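Local coordinates for protein CCMAN5 (Cellulosimicrobium cellulans, PDB 2XSG) that probably hydrolyses alpha-linked mannose residues, as a family 92 alpha-mannosidase that enables mannose-6-phosphate modification of lysosomal enzymes produced in yeast, at residues G35-N40 with V252-V257; M323-T328 with H399-V404; G61-N66 with L163-T168; V259-I264 with S329-G334. One frame throughout, in Å; residues are numbered along the deposited sequence.

Contact 1: residues G35-N40 with V252-V257; sequences GLAKVN and VTLSPV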
# COMPACT_ATOMS: atom_id res chain seq x y z
N GLY A 35 -0.80 -6.23 -10.18
CA GLY A 35 -1.84 -6.31 -11.19
C GLY A 35 -2.82 -5.17 -11.13
O GLY A 35 -3.10 -4.60 -10.06
N LEU A 36 -3.36 -4.86 -12.31
CA LEU A 36 -4.44 -3.91 -12.49
C LEU A 36 -5.79 -4.57 -12.20
O LEU A 36 -6.64 -3.99 -11.50
CB LEU A 36 -4.40 -3.37 -13.92
CG LEU A 36 -5.54 -2.48 -14.42
CD1 LEU A 36 -5.52 -1.16 -13.71
CD2 LEU A 36 -5.37 -2.29 -15.94
N ALA A 37 -5.99 -5.77 -12.74
CA ALA A 37 -7.17 -6.59 -12.48
C ALA A 37 -7.11 -7.17 -11.09
O ALA A 37 -6.14 -7.83 -10.71
CB ALA A 37 -7.30 -7.69 -13.50
N LYS A 38 -8.17 -6.91 -10.32
CA LYS A 38 -8.25 -7.33 -8.92
C LYS A 38 -9.64 -7.88 -8.75
O LYS A 38 -10.60 -7.11 -8.61
CB LYS A 38 -8.03 -6.14 -7.97
CG LYS A 38 -6.59 -5.58 -7.99
CD LYS A 38 -6.43 -4.39 -7.04
CE LYS A 38 -5.20 -4.54 -6.16
NZ LYS A 38 -3.94 -4.28 -6.85
N VAL A 39 -9.76 -9.21 -8.80
CA VAL A 39 -11.07 -9.85 -8.89
C VAL A 39 -11.50 -10.18 -7.46
O VAL A 39 -11.12 -11.22 -6.91
CB VAL A 39 -11.05 -11.10 -9.78
CG1 VAL A 39 -12.46 -11.47 -10.20
CG2 VAL A 39 -10.17 -10.88 -11.01
N ASN A 40 -12.24 -9.25 -6.88
CA ASN A 40 -12.57 -9.28 -5.45
C ASN A 40 -14.01 -9.68 -5.23
O ASN A 40 -14.91 -9.02 -5.76
CB ASN A 40 -12.35 -7.90 -4.82
CG ASN A 40 -12.20 -7.95 -3.30
OD1 ASN A 40 -12.71 -7.08 -2.59
ND2 ASN A 40 -11.52 -8.98 -2.79
N VAL A 252 -12.45 -11.07 -18.51
CA VAL A 252 -12.57 -9.61 -18.45
C VAL A 252 -11.18 -9.00 -18.47
O VAL A 252 -10.34 -9.35 -17.64
CB VAL A 252 -13.28 -9.15 -17.15
CG1 VAL A 252 -13.44 -7.63 -17.11
CG2 VAL A 252 -14.63 -9.86 -16.95
N THR A 253 -10.92 -8.08 -19.40
CA THR A 253 -9.61 -7.42 -19.45
C THR A 253 -9.79 -5.90 -19.39
O THR A 253 -10.73 -5.37 -20.01
CB THR A 253 -8.79 -7.87 -20.68
OG1 THR A 253 -8.62 -9.29 -20.63
CG2 THR A 253 -7.42 -7.21 -20.72
N LEU A 254 -8.89 -5.24 -18.65
CA LEU A 254 -8.91 -3.79 -18.41
C LEU A 254 -7.76 -3.07 -19.11
O LEU A 254 -6.65 -3.57 -19.18
CB LEU A 254 -8.83 -3.48 -16.90
CG LEU A 254 -9.86 -4.15 -15.99
CD1 LEU A 254 -9.50 -4.12 -14.49
CD2 LEU A 254 -11.23 -3.49 -16.22
N SER A 255 -8.02 -1.86 -19.58
CA SER A 255 -6.97 -1.04 -20.19
C SER A 255 -7.26 0.42 -19.91
O SER A 255 -8.40 0.86 -20.06
CB SER A 255 -6.92 -1.26 -21.71
OG SER A 255 -5.99 -0.38 -22.34
N PRO A 256 -6.23 1.17 -19.49
CA PRO A 256 -6.36 2.61 -19.35
C PRO A 256 -6.38 3.32 -20.70
O PRO A 256 -6.62 4.54 -20.76
CB PRO A 256 -5.09 3.00 -18.57
CG PRO A 256 -4.55 1.68 -18.00
CD PRO A 256 -4.91 0.70 -19.06
N VAL A 257 -6.16 2.57 -21.78
CA VAL A 257 -5.96 3.16 -23.11
C VAL A 257 -7.23 3.16 -23.98
O VAL A 257 -7.63 4.21 -24.51
CB VAL A 257 -4.79 2.46 -23.85
CG1 VAL A 257 -4.73 2.86 -25.32
CG2 VAL A 257 -3.47 2.76 -23.13
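Leu-36 and Leu-254 carry this buried contact, and no hydrogen bond runs between 35-40 and 252-257. The tight part is at Leu-36 CD2, which lies 3.7 Å from the carbonyl oxygen Leu-254 O and 3.8 Å from Leu-254 CB. With chi1 at 172°, Leu-36 swings CG away from its backbone N, which carries the branch out to the strand. In return, Leu-254 CD1 comes to the loop backbone, 3.9 Å from Ala-37 CA and 4.1 Å from Leu-36 O. The two side chains cross obliquely, and each puts one methyl against the other segment's main chain. Packing is looser at the margins: Ala-37 CB is 4.3 Å from Leu-254 CD1, and Leu-36 CD2 keeps the same 4.3 Å from Pro-256 CD. Past Ala-37 the segments part; Lys-38 points away and forms a salt bridge with Asp-68. Strand 248-255 runs between strands 144-150 and 198-208 in the large antiparallel sheet of the N-terminal domain. Leu-254 also touches Tyr-204 of strand 198-208, whereas Thr-253 and Ser-255 touch helix 259-270.

Contact 2: residues M323-T328 with H399-V404; sequences MNATST and HSVPTV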
# COMPACT_ATOMS: atom_id res chain seq x y z
N MET A 323 0.09 -0.00 -9.50
CA MET A 323 -0.30 -1.10 -10.38
C MET A 323 0.27 -0.90 -11.76
O MET A 323 0.49 0.24 -12.19
CB MET A 323 -1.82 -1.19 -10.53
CG MET A 323 -2.65 -1.00 -9.29
SD MET A 323 -4.37 -0.83 -9.83
CE MET A 323 -4.89 0.46 -8.72
N ASN A 324 0.50 -2.00 -12.46
CA ASN A 324 0.89 -1.95 -13.87
C ASN A 324 -0.22 -1.23 -14.64
O ASN A 324 -1.34 -1.74 -14.74
CB ASN A 324 1.13 -3.37 -14.40
CG ASN A 324 1.75 -3.42 -15.80
OD1 ASN A 324 1.52 -2.53 -16.64
ND2 ASN A 324 2.49 -4.49 -16.06
N ALA A 325 0.08 -0.02 -15.12
CA ALA A 325 -0.85 0.79 -15.93
C ALA A 325 -0.44 0.87 -17.41
O ALA A 325 -0.80 1.80 -18.12
CB ALA A 325 -0.97 2.18 -15.35
N THR A 326 0.29 -0.15 -17.87
CA THR A 326 0.81 -0.26 -19.25
C THR A 326 0.09 -1.35 -20.04
O THR A 326 -0.19 -2.43 -19.52
CB THR A 326 2.34 -0.58 -19.23
OG1 THR A 326 3.01 0.38 -18.40
CG2 THR A 326 2.98 -0.59 -20.63
N SER A 327 -0.17 -1.06 -21.31
CA SER A 327 -0.75 -2.04 -22.23
C SER A 327 0.28 -3.06 -22.68
O SER A 327 1.47 -2.86 -22.46
CB SER A 327 -1.31 -1.32 -23.46
OG SER A 327 -0.27 -0.80 -24.29
N THR A 328 -0.18 -4.14 -23.32
CA THR A 328 0.73 -5.14 -23.90
C THR A 328 1.50 -4.58 -25.11
O THR A 328 2.49 -5.17 -25.55
CB THR A 328 0.02 -6.48 -24.26
OG1 THR A 328 -1.02 -6.23 -25.22
CG2 THR A 328 -0.58 -7.11 -23.01
N HIS A 399 -7.32 10.50 -14.02
CA HIS A 399 -6.19 9.56 -13.98
C HIS A 399 -6.40 8.20 -14.70
O HIS A 399 -7.53 7.84 -15.03
CB HIS A 399 -5.72 9.40 -12.54
CG HIS A 399 -4.89 10.56 -12.08
ND1 HIS A 399 -5.43 11.81 -11.84
CD2 HIS A 399 -3.56 10.68 -11.90
CE1 HIS A 399 -4.46 12.64 -11.49
NE2 HIS A 399 -3.32 11.98 -11.53
N SER A 400 -5.30 7.48 -14.98
CA SER A 400 -5.36 6.28 -15.84
C SER A 400 -5.82 5.03 -15.10
O SER A 400 -6.21 4.05 -15.74
CB SER A 400 -4.00 6.03 -16.55
OG SER A 400 -3.02 5.51 -15.67
N VAL A 401 -5.77 5.08 -13.77
CA VAL A 401 -6.16 3.98 -12.86
C VAL A 401 -6.68 4.65 -11.58
O VAL A 401 -6.37 5.82 -11.34
CB VAL A 401 -4.97 3.08 -12.49
CG1 VAL A 401 -4.40 2.36 -13.72
CG2 VAL A 401 -3.88 3.88 -11.77
N PRO A 402 -7.47 3.92 -10.74
CA PRO A 402 -7.83 4.50 -9.46
C PRO A 402 -6.57 4.90 -8.72
O PRO A 402 -5.56 4.19 -8.79
CB PRO A 402 -8.56 3.36 -8.73
CG PRO A 402 -8.44 2.17 -9.56
CD PRO A 402 -8.07 2.59 -10.94
N THR A 403 -6.63 6.04 -8.05
CA THR A 403 -5.43 6.59 -7.42
C THR A 403 -5.82 7.43 -6.21
O THR A 403 -7.01 7.66 -5.95
CB THR A 403 -4.61 7.39 -8.45
OG1 THR A 403 -3.28 7.62 -7.95
CG2 THR A 403 -5.30 8.72 -8.81
N VAL A 404 -4.83 7.87 -5.43
CA VAL A 404 -5.14 8.53 -4.17
C VAL A 404 -4.55 9.94 -4.08
O VAL A 404 -5.26 10.91 -4.22
CB VAL A 404 -4.72 7.70 -2.95
CG1 VAL A 404 -5.26 8.31 -1.65
CG2 VAL A 404 -5.19 6.24 -3.11
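Met-323 and Ala-325 pack against the loop at Ser-400, Val-401 and Pro-402, in the catalytic domain, whose family belongs to the six-hairpin clan of helical-barrel glycosidases. The first segment meets the loop from strand 323-324, through Met-323, and from the residue after it, Ala-325; Asn-324 between them opens an Asx turn. Along the loop, His-399 comes first and turns its ring elsewhere, stacking on Trp-406. Ser-400 follows, with OG 3.9 Å from Ala-325 CB, a van der Waals contact, the partner being a methyl; the hydroxyl's own hydrogen bond goes to Asp-349, on the strand that pairs with 323-324. Next, Val-401 sets CG1 3.8 Å from the same methyl, Ala-325 CB. That branch reaches it by standing anti to the carbonyl carbon of Val-401 (chi1 -64°). Pro-402 then offers two surfaces to the end of Met-323: CE is 3.8 Å from Pro-402 O and 4.0 Å from ring atom CG, the thioether chain crossing the proline at about a right angle. The Pro-402 side chain is about 11 Å from a bound bis-tris propane molecule. Thr-403 leaves the interface, its OG1 bonded to the Trp-351 backbone. The turn that puts Ala-325 in place is closed by Thr-326 N, which donates to Asn-324 OD1 over 2.9 Å at 154°, in the carbonyl plane.

Contact 3: residues G61-N66 with L163-T168; sequences GFTHTN and LETNNT
The loop 163-168, which joins strands 158-162 and 169-179 of the N-terminal domain, runs beside segment 61-66 and meets it at two points, at Thr-63 of strand 58-63 and at Asn-66 in the loop that follows. The touching parts run roughly side by side, with end-to-end directions 29° apart. They stay well separated: CA of Thr-63 is 8.1 Å from CA of Thr-165, so that side chains alone bridge the gap. The first point is a light methyl contact, Thr-63 CG2 being 4.4 Å from Thr-165 CG2. Both threonines also touch Arg-42 of strand 40-44 and Leu-80 of strand 80-84, so that the pair sits where the sheet of strands 40-44 and 58-63 comes up against strand 80-84 of the neighbouring sheet. At the second point Asn-66 OD1 lies 3.5 Å from Asn-167 ND2, but the angle is too poor for a hydrogen bond. The side chains cross at about a right angle, with amide planes 42° apart, and Asn-167 ND2 is also 4.0 Å from Asn-66 CG. Each amide is engaged elsewhere: Asn-66 ND2 bonds to Thr-50 O, and Asn-167 OD1 to Arg-42 NH2. Between the two touching residues of the loop, Asn-166 makes an Asx turn. Its OD1 accepts from Thr-168 N over 2.8 Å at 163°, the donor being tilted out of the carbonyl plane, which folds the chain around Asn-167. The bond to CB of Asn-167 is directed toward 61-66, and the side chain lies about 11 Å from a bound bis-tris propane molecule.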
# COMPACT_ATOMS: atom_id res chain seq x y z
N GLY A 61 -21.22 -10.71 -5.79
CA GLY A 61 -20.40 -11.13 -6.94
C GLY A 61 -18.95 -10.67 -6.90
O GLY A 61 -18.38 -10.47 -5.83
N PHE A 62 -18.34 -10.50 -8.08
CA PHE A 62 -16.94 -10.10 -8.19
C PHE A 62 -16.75 -8.77 -8.91
O PHE A 62 -17.31 -8.56 -9.99
CB PHE A 62 -16.14 -11.20 -8.89
CG PHE A 62 -16.21 -12.52 -8.19
CD1 PHE A 62 -15.29 -12.83 -7.19
CD2 PHE A 62 -17.21 -13.44 -8.50
CE1 PHE A 62 -15.35 -14.03 -6.51
CE2 PHE A 62 -17.27 -14.67 -7.83
CZ PHE A 62 -16.34 -14.96 -6.82
N THR A 63 -15.98 -7.87 -8.30
CA THR A 63 -15.61 -6.59 -8.88
C THR A 63 -14.21 -6.77 -9.44
O THR A 63 -13.54 -7.74 -9.09
CB THR A 63 -15.62 -5.48 -7.82
OG1 THR A 63 -14.82 -5.87 -6.69
CG2 THR A 63 -17.02 -5.24 -7.34
N HIS A 64 -13.77 -5.88 -10.34
CA HIS A 64 -12.53 -6.13 -11.08
C HIS A 64 -11.44 -5.09 -10.86
O HIS A 64 -10.31 -5.28 -11.32
CB HIS A 64 -12.83 -6.32 -12.58
CG HIS A 64 -13.56 -7.60 -12.87
ND1 HIS A 64 -14.89 -7.78 -12.54
CD2 HIS A 64 -13.13 -8.78 -13.37
CE1 HIS A 64 -15.25 -9.01 -12.86
NE2 HIS A 64 -14.21 -9.63 -13.37
N THR A 65 -11.79 -3.98 -10.21
CA THR A 65 -10.83 -2.92 -9.90
C THR A 65 -10.82 -2.66 -8.41
O THR A 65 -11.81 -2.89 -7.71
CB THR A 65 -11.13 -1.57 -10.64
OG1 THR A 65 -12.30 -0.95 -10.08
CG2 THR A 65 -11.33 -1.80 -12.14
N ASN A 66 -9.69 -2.17 -7.91
CA ASN A 66 -9.59 -1.93 -6.49
C ASN A 66 -8.32 -1.21 -6.07
O ASN A 66 -7.43 -0.96 -6.90
CB ASN A 66 -9.70 -3.26 -5.74
CG ASN A 66 -10.70 -3.20 -4.62
OD1 ASN A 66 -10.67 -2.27 -3.80
ND2 ASN A 66 -11.61 -4.18 -4.58
N LEU A 163 -22.55 -2.16 -13.97
CA LEU A 163 -21.54 -1.14 -14.24
C LEU A 163 -21.70 0.11 -13.39
O LEU A 163 -20.99 1.10 -13.59
CB LEU A 163 -21.50 -0.78 -15.72
CG LEU A 163 -20.88 -1.79 -16.70
CD1 LEU A 163 -19.55 -2.35 -16.18
CD2 LEU A 163 -21.81 -2.92 -16.95
N GLU A 164 -22.64 0.07 -12.45
CA GLU A 164 -22.81 1.21 -11.54
C GLU A 164 -21.91 1.05 -10.30
O GLU A 164 -21.39 2.03 -9.80
CB GLU A 164 -24.28 1.36 -11.14
CG GLU A 164 -24.59 2.69 -10.44
CD GLU A 164 -24.25 2.68 -8.94
OE1 GLU A 164 -24.10 1.58 -8.36
OE2 GLU A 164 -24.12 3.77 -8.35
N THR A 165 -21.75 -0.19 -9.82
CA THR A 165 -21.03 -0.52 -8.58
C THR A 165 -19.66 0.17 -8.51
O THR A 165 -18.85 0.06 -9.44
CB THR A 165 -20.84 -2.05 -8.42
OG1 THR A 165 -22.09 -2.71 -8.64
CG2 THR A 165 -20.31 -2.41 -7.03
N ASN A 166 -19.46 0.92 -7.43
CA ASN A 166 -18.15 1.51 -7.12
C ASN A 166 -18.02 1.67 -5.62
O ASN A 166 -19.01 1.95 -4.95
CB ASN A 166 -17.98 2.86 -7.82
CG ASN A 166 -16.57 3.40 -7.70
OD1 ASN A 166 -16.22 4.02 -6.70
ND2 ASN A 166 -15.76 3.20 -8.74
N ASN A 167 -16.79 1.53 -5.10
CA ASN A 167 -16.52 1.67 -3.67
C ASN A 167 -16.76 3.06 -3.10
O ASN A 167 -17.01 3.21 -1.90
CB ASN A 167 -15.12 1.14 -3.31
CG ASN A 167 -15.04 -0.37 -3.39
OD1 ASN A 167 -16.03 -1.07 -3.13
ND2 ASN A 167 -13.88 -0.89 -3.74
N THR A 168 -16.70 4.06 -3.98
CA THR A 168 -16.93 5.44 -3.57
C THR A 168 -17.91 6.19 -4.46
O THR A 168 -18.89 6.73 -3.96
CB THR A 168 -15.62 6.23 -3.45
OG1 THR A 168 -14.87 5.73 -2.35
CG2 THR A 168 -15.89 7.72 -3.23

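Contact 4: residues V259-I264 with S329-G334; sequences VEQARI and SGTYRG
A small, partly buried polar contact, part direct and part through water, joins Gln-261 in the first turns of helix 259-270 to Ser-329 and Thr-331, where the chain enters the hairpin of strands 331-333 and 339-341. The evidence lies at the two ends of one amide. Gln-261 NE2 donates to Ser-329 OG over 3.1 Å with an N-H...O angle of 147°; the oxygen sits 18° out of the amide plane, so the bond is neither straight nor flat. Gln-261 OE1 is 4.0 Å from Thr-331 OG1, and a water fills in: it donates to OE1 at 2.6 Å and lies 2.7 Å from Thr-331 OG1. Gln-261 reaches the hairpin because its chain leaves the helix extended at the first torsion and bends at chi2 (65°). NE2 also bonds to Asp-265 one turn on, and Thr-331 OG1 to Ser-327 OG, so both groups are held from a second direction. Beside them, Ile-264 CG2 approaches Ser-329 OG to 4.2 Å. A leucine in place of Gln-261 would probably leave Ser-329 OG without this donor and the bridging water without its acceptor on the helix. With no apolar pairing between the segments, the junction rests on directional bonds, and its hold probably depends on the amide keeping its present turn.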
# COMPACT_ATOMS: atom_id res chain seq x y z
N VAL A 259 -10.86 0.42 -25.44
CA VAL A 259 -11.51 -0.86 -25.54
C VAL A 259 -10.72 -1.78 -26.47
O VAL A 259 -10.47 -2.95 -26.14
CB VAL A 259 -12.98 -0.72 -26.00
CG1 VAL A 259 -13.44 -1.97 -26.76
CG2 VAL A 259 -13.89 -0.45 -24.78
N GLU A 260 -10.30 -1.26 -27.62
CA GLU A 260 -9.59 -2.09 -28.56
C GLU A 260 -8.23 -2.50 -28.01
O GLU A 260 -7.82 -3.65 -28.21
CB GLU A 260 -9.50 -1.44 -29.95
CG GLU A 260 -8.95 -2.41 -31.04
CD GLU A 260 -9.89 -3.57 -31.43
OE1 GLU A 260 -11.14 -3.41 -31.44
OE2 GLU A 260 -9.37 -4.66 -31.74
N GLN A 261 -7.56 -1.62 -27.28
CA GLN A 261 -6.34 -2.02 -26.60
C GLN A 261 -6.61 -3.16 -25.58
O GLN A 261 -5.82 -4.10 -25.49
CB GLN A 261 -5.63 -0.84 -25.94
CG GLN A 261 -4.27 -1.21 -25.35
CD GLN A 261 -3.27 -1.64 -26.43
OE1 GLN A 261 -2.87 -0.83 -27.25
NE2 GLN A 261 -2.89 -2.91 -26.42
N ALA A 262 -7.73 -3.08 -24.87
CA ALA A 262 -8.12 -4.15 -23.93
C ALA A 262 -8.32 -5.50 -24.64
O ALA A 262 -7.92 -6.54 -24.14
CB ALA A 262 -9.37 -3.75 -23.15
N ARG A 263 -8.92 -5.47 -25.83
CA ARG A 263 -9.09 -6.65 -26.68
C ARG A 263 -7.77 -7.27 -27.11
O ARG A 263 -7.59 -8.49 -27.05
CB ARG A 263 -9.93 -6.28 -27.91
CG ARG A 263 -11.41 -6.13 -27.59
CD ARG A 263 -12.10 -5.46 -28.77
NE ARG A 263 -13.53 -5.26 -28.54
CZ ARG A 263 -14.30 -4.43 -29.24
NH1 ARG A 263 -13.78 -3.69 -30.21
NH2 ARG A 263 -15.61 -4.34 -28.95
N ILE A 264 -6.84 -6.43 -27.55
CA ILE A 264 -5.50 -6.87 -27.89
C ILE A 264 -4.81 -7.46 -26.66
O ILE A 264 -4.27 -8.58 -26.71
CB ILE A 264 -4.68 -5.71 -28.46
CG1 ILE A 264 -5.23 -5.33 -29.84
CG2 ILE A 264 -3.16 -6.04 -28.48
CD1 ILE A 264 -4.77 -3.96 -30.30
N SER A 329 1.04 -3.44 -25.62
CA SER A 329 1.71 -2.77 -26.72
C SER A 329 2.74 -1.74 -26.25
O SER A 329 3.33 -1.04 -27.08
CB SER A 329 0.68 -2.09 -27.64
OG SER A 329 -0.30 -3.02 -28.06
N GLY A 330 2.95 -1.65 -24.94
CA GLY A 330 3.90 -0.70 -24.35
C GLY A 330 3.45 0.75 -24.30
O GLY A 330 4.28 1.65 -24.30
N THR A 331 2.14 0.98 -24.24
CA THR A 331 1.58 2.32 -24.14
C THR A 331 0.83 2.55 -22.81
O THR A 331 0.46 1.61 -22.13
CB THR A 331 0.63 2.66 -25.31
OG1 THR A 331 -0.53 1.81 -25.27
CG2 THR A 331 1.33 2.49 -26.66
N TYR A 332 0.62 3.82 -22.47
CA TYR A 332 -0.10 4.20 -21.26
C TYR A 332 -0.93 5.46 -21.56
O TYR A 332 -0.73 6.10 -22.60
CB TYR A 332 0.89 4.41 -20.11
CG TYR A 332 1.64 5.73 -20.13
CD1 TYR A 332 2.84 5.89 -20.83
CD2 TYR A 332 1.14 6.84 -19.43
CE1 TYR A 332 3.52 7.14 -20.85
CE2 TYR A 332 1.82 8.06 -19.43
CZ TYR A 332 3.00 8.21 -20.14
OH TYR A 332 3.63 9.46 -20.13
N ARG A 333 -1.87 5.81 -20.69
CA ARG A 333 -2.58 7.06 -20.89
C ARG A 333 -2.11 8.10 -19.90
O ARG A 333 -2.01 7.84 -18.71
CB ARG A 333 -4.11 6.90 -20.80
CG ARG A 333 -4.82 8.28 -20.92
CD ARG A 333 -6.30 8.17 -21.14
NE ARG A 333 -6.85 7.15 -20.28
CZ ARG A 333 -7.31 7.34 -19.05
NH1 ARG A 333 -7.34 8.55 -18.50
NH2 ARG A 333 -7.76 6.29 -18.39
N GLY A 334 -1.81 9.28 -20.42
CA GLY A 334 -1.27 10.36 -19.61
C GLY A 334 -2.38 11.22 -19.06
O GLY A 334 -3.51 11.18 -19.55
O HOH W 1 -2.05 1.65 -27.44

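Overall arrangement
The contacts cluster where the N-terminal sheets meet the catalytic part of the chain. Contact 3 falls within the chain span of contact 1, both in the N-terminal domain, whereas the segments of contacts 2 and 4 alternate further on. Centres of contacts 1 and 2 are 9 Å apart, those of contacts 3 and 4 about 21 Å. Contact 1 touches all three others: Lys-38 N probably bonds to His-64 O, Leu-36 CD1 packs on Val-401 CG1, and Pro-256 O probably accepts from Arg-333 NE over 2.7 Å. Strand 248-255 is followed in the chain by helix 259-270, so the sheet, the helix and the catalytic-domain loops probably pack together across the domain junction.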